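Local coordinates for protein phosphatidylserine synthase (Haemophilus influenzae, PDB 3HSI) that is a phosphatidylserine synthase of the phospholipase D superfamily, with a phospholipase D motif and a PLD-like domain, at residues K273-T278 against G367-D372. Residues are numbered along the deposited sequence; the frame is centred on the assembly and turned at random.
Sequences KLVICT and GVWVDD
Val-275 CG1 leans obliquely over the CE3 corner of the Trp-369 ring, 3.6 Å from CE3, on one face of an antiparallel strand pair, while Val-275 O lies in the ring plane at its edge. Cys-277 SG meets the ring edge-on, 3.8 Å from Trp-369 CZ3, in a sulfur-aromatic contact. With CG beside its own backbone N (chi1 -65°), the indole reaches over Gly-367. On the other face Leu-274 CD1 packs against both valines, 3.8 Å from Val-368 CG1 and 4.1 Å from Val-370 CG2. The backbones pair through Val-275 N to Trp-369 O and Trp-369 N to Val-275 O, both 2.9 Å and nearly straight, and through Cys-277 with Gly-367, where the bond from Gly-367 N is more bent (145°). Past the end of strand 367-370, Asp-371 N donates to Lys-273 O, while its carboxylate OD1 accepts from Lys-273 N at 2.9 Å, standing in for a backbone carbonyl. That carboxylate also takes the N-H groups of Gln-271 and Lys-272 and a salt bridge from Arg-373. Helix 258-268 covers the Leu-274 face and helix 405-415 the indole; strand 300-306 flanks 273-277 in parallel, within the mixed sheet of a PLD-like domain. The chemistry thus passes from an apolar, buried centre to a charged end, where several donors probably stabilise the ionised carboxylate that closes the strand pair.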
ATOM      1  N   LYS C 273     -22.288 -19.328  17.311  1.00 23.85           N
ATOM      2  CA  LYS C 273     -22.763 -18.094  16.668  1.00 24.25           C
ATOM      3  C   LYS C 273     -21.701 -17.006  16.680  1.00 22.81           C
ATOM      4  O   LYS C 273     -20.977 -16.836  17.658  1.00 24.69           O
ATOM      5  CB  LYS C 273     -24.107 -17.591  17.274  1.00 24.23           C
ATOM      6  CG  LYS C 273     -24.584 -16.270  16.657  1.00 27.93           C
ATOM      7  CD  LYS C 273     -26.111 -16.170  16.435  1.00 34.24           C
ATOM      8  CE  LYS C 273     -26.599 -14.730  16.594  1.00 34.36           C
ATOM      9  NZ  LYS C 273     -26.740 -14.419  18.093  1.00 35.99           N
ATOM     10  N   LEU C 274     -21.607 -16.301  15.561  1.00 21.57           N
ATOM     11  CA  LEU C 274     -20.728 -15.155  15.401  1.00 20.13           C
ATOM     12  C   LEU C 274     -21.599 -13.979  15.103  1.00 19.40           C
ATOM     13  O   LEU C 274     -22.440 -14.051  14.223  1.00 20.27           O
ATOM     14  CB  LEU C 274     -19.796 -15.378  14.209  1.00 19.23           C
ATOM     15  CG  LEU C 274     -18.890 -14.225  13.788  1.00 18.54           C
ATOM     16  CD1 LEU C 274     -17.975 -13.859  14.952  1.00 17.08           C
ATOM     17  CD2 LEU C 274     -18.048 -14.645  12.513  1.00 18.80           C
ATOM     18  N   VAL C 275     -21.398 -12.895  15.831  1.00 18.76           N
ATOM     19  CA  VAL C 275     -22.059 -11.640  15.491  1.00 18.75           C
ATOM     20  C   VAL C 275     -20.994 -10.637  15.106  1.00 19.10           C
ATOM     21  O   VAL C 275     -19.980 -10.541  15.762  1.00 20.37           O
ATOM     22  CB  VAL C 275     -22.896 -11.079  16.693  1.00 18.27           C
ATOM     23  CG1 VAL C 275     -23.623  -9.785  16.300  1.00 15.87           C
ATOM     24  CG2 VAL C 275     -23.919 -12.146  17.168  1.00 17.65           C
ATOM     25  N   ILE C 276     -21.240  -9.863  14.066  1.00 19.80           N
ATOM     26  CA  ILE C 276     -20.276  -8.878  13.598  1.00 20.46           C
ATOM     27  C   ILE C 276     -21.008  -7.581  13.326  1.00 20.79           C
ATOM     28  O   ILE C 276     -22.107  -7.583  12.751  1.00 20.87           O
ATOM     29  CB  ILE C 276     -19.664  -9.333  12.255  1.00 20.63           C
ATOM     30  CG1 ILE C 276     -18.926 -10.666  12.398  1.00 20.37           C
ATOM     31  CG2 ILE C 276     -18.746  -8.244  11.677  1.00 21.26           C
ATOM     32  CD1 ILE C 276     -18.608 -11.326  10.999  1.00 19.52           C
ATOM     33  N   CYS C 277     -20.432  -6.478  13.790  1.00 22.06           N
ATOM     34  CA  CYS C 277     -20.846  -5.136  13.374  1.00 22.64           C
ATOM     35  C   CYS C 277     -19.716  -4.552  12.568  1.00 22.94           C
ATOM     36  O   CYS C 277     -18.555  -4.636  12.969  1.00 22.69           O
ATOM     37  CB  CYS C 277     -21.096  -4.254  14.586  1.00 22.76           C
ATOM     38  SG  CYS C 277     -22.764  -4.445  15.233  1.00 27.15           S
ATOM     39  N   THR C 278     -20.044  -3.963  11.430  1.00 23.25           N
ATOM     40  CA  THR C 278     -19.059  -3.253  10.645  1.00 24.04           C
ATOM     41  C   THR C 278     -19.820  -2.102   9.986  1.00 25.29           C
ATOM     42  O   THR C 278     -21.009  -2.274   9.615  1.00 24.28           O
ATOM     43  CB  THR C 278     -18.371  -4.220   9.579  1.00 23.97           C
ATOM     44  OG1 THR C 278     -17.386  -3.503   8.837  1.00 25.60           O
ATOM     45  CG2 THR C 278     -19.353  -4.764   8.594  1.00 24.39           C
ATOM     46  N   GLY C 367     -17.761  -4.277  15.905  1.00 23.38           N
ATOM     47  CA  GLY C 367     -17.764  -5.233  17.006  1.00 22.72           C
ATOM     48  C   GLY C 367     -17.733  -6.669  16.522  1.00 22.38           C
ATOM     49  O   GLY C 367     -18.064  -6.979  15.358  1.00 22.18           O
ATOM     50  N   VAL C 368     -17.262  -7.548  17.390  1.00 22.74           N
ATOM     51  CA  VAL C 368     -17.253  -9.000  17.121  1.00 21.98           C
ATOM     52  C   VAL C 368     -17.671  -9.652  18.413  1.00 21.53           C
ATOM     53  O   VAL C 368     -17.177  -9.301  19.467  1.00 20.75           O
ATOM     54  CB  VAL C 368     -15.867  -9.550  16.692  1.00 23.11           C
ATOM     55  CG1 VAL C 368     -15.924 -11.070  16.579  1.00 22.10           C
ATOM     56  CG2 VAL C 368     -15.379  -8.933  15.336  1.00 20.78           C
ATOM     57  N   TRP C 369     -18.637 -10.554  18.325  1.00 21.13           N
ATOM     58  CA  TRP C 369     -19.036 -11.350  19.450  1.00 21.02           C
ATOM     59  C   TRP C 369     -18.963 -12.830  19.054  1.00 20.54           C
ATOM     60  O   TRP C 369     -19.525 -13.237  18.041  1.00 21.51           O
ATOM     61  CB  TRP C 369     -20.475 -11.046  19.847  1.00 20.45           C
ATOM     62  CG  TRP C 369     -20.816  -9.691  20.356  1.00 19.36           C
ATOM     63  CD1 TRP C 369     -21.073  -9.348  21.670  1.00 17.21           C
ATOM     64  CD2 TRP C 369     -21.067  -8.499  19.577  1.00 19.67           C
ATOM     65  NE1 TRP C 369     -21.448  -8.005  21.750  1.00 18.83           N
ATOM     66  CE2 TRP C 369     -21.465  -7.472  20.486  1.00 20.50           C
ATOM     67  CE3 TRP C 369     -21.000  -8.202  18.218  1.00 20.01           C
ATOM     68  CZ2 TRP C 369     -21.789  -6.175  20.061  1.00 21.14           C
ATOM     69  CZ3 TRP C 369     -21.333  -6.917  17.799  1.00 22.51           C
ATOM     70  CH2 TRP C 369     -21.718  -5.923  18.713  1.00 21.03           C
ATOM     71  N   VAL C 370     -18.300 -13.622  19.881  1.00 20.87           N
ATOM     72  CA  VAL C 370     -18.149 -15.066  19.653  1.00 21.78           C
ATOM     73  C   VAL C 370     -18.926 -15.825  20.706  1.00 22.89           C
ATOM     74  O   VAL C 370     -18.651 -15.699  21.907  1.00 23.58           O
ATOM     75  CB  VAL C 370     -16.669 -15.475  19.646  1.00 21.31           C
ATOM     76  CG1 VAL C 370     -16.513 -17.039  19.552  1.00 19.93           C
ATOM     77  CG2 VAL C 370     -15.977 -14.753  18.469  1.00 19.65           C
ATOM     78  N   ASP C 371     -19.941 -16.562  20.255  1.00 24.64           N
ATOM     79  CA  ASP C 371     -20.809 -17.347  21.168  1.00 25.12           C
ATOM     80  C   ASP C 371     -21.176 -16.439  22.370  1.00 25.31           C
ATOM     81  O   ASP C 371     -21.530 -15.269  22.160  1.00 25.85           O
ATOM     82  CB  ASP C 371     -20.110 -18.650  21.585  1.00 25.25           C
ATOM     83  CG  ASP C 371     -19.614 -19.476  20.376  1.00 26.90           C
ATOM     84  OD1 ASP C 371     -20.234 -19.449  19.301  1.00 29.15           O
ATOM     85  OD2 ASP C 371     -18.575 -20.153  20.484  1.00 29.20           O
ATOM     86  N   ASP C 372     -21.041 -16.925  23.600  1.00 24.85           N
ATOM     87  CA  ASP C 372     -21.285 -16.107  24.799  1.00 25.37           C
ATOM     88  C   ASP C 372     -19.996 -15.912  25.598  1.00 24.70           C
ATOM     89  O   ASP C 372     -20.027 -15.625  26.803  1.00 24.80           O
ATOM     90  CB  ASP C 372     -22.376 -16.749  25.676  1.00 25.31           C
ATOM     91  CG  ASP C 372     -22.166 -18.259  25.849  1.00 29.41           C
ATOM     92  OD1 ASP C 372     -21.164 -18.814  25.283  1.00 29.67           O
ATOM     93  OD2 ASP C 372     -23.004 -18.907  26.537  1.00 33.49           O
TER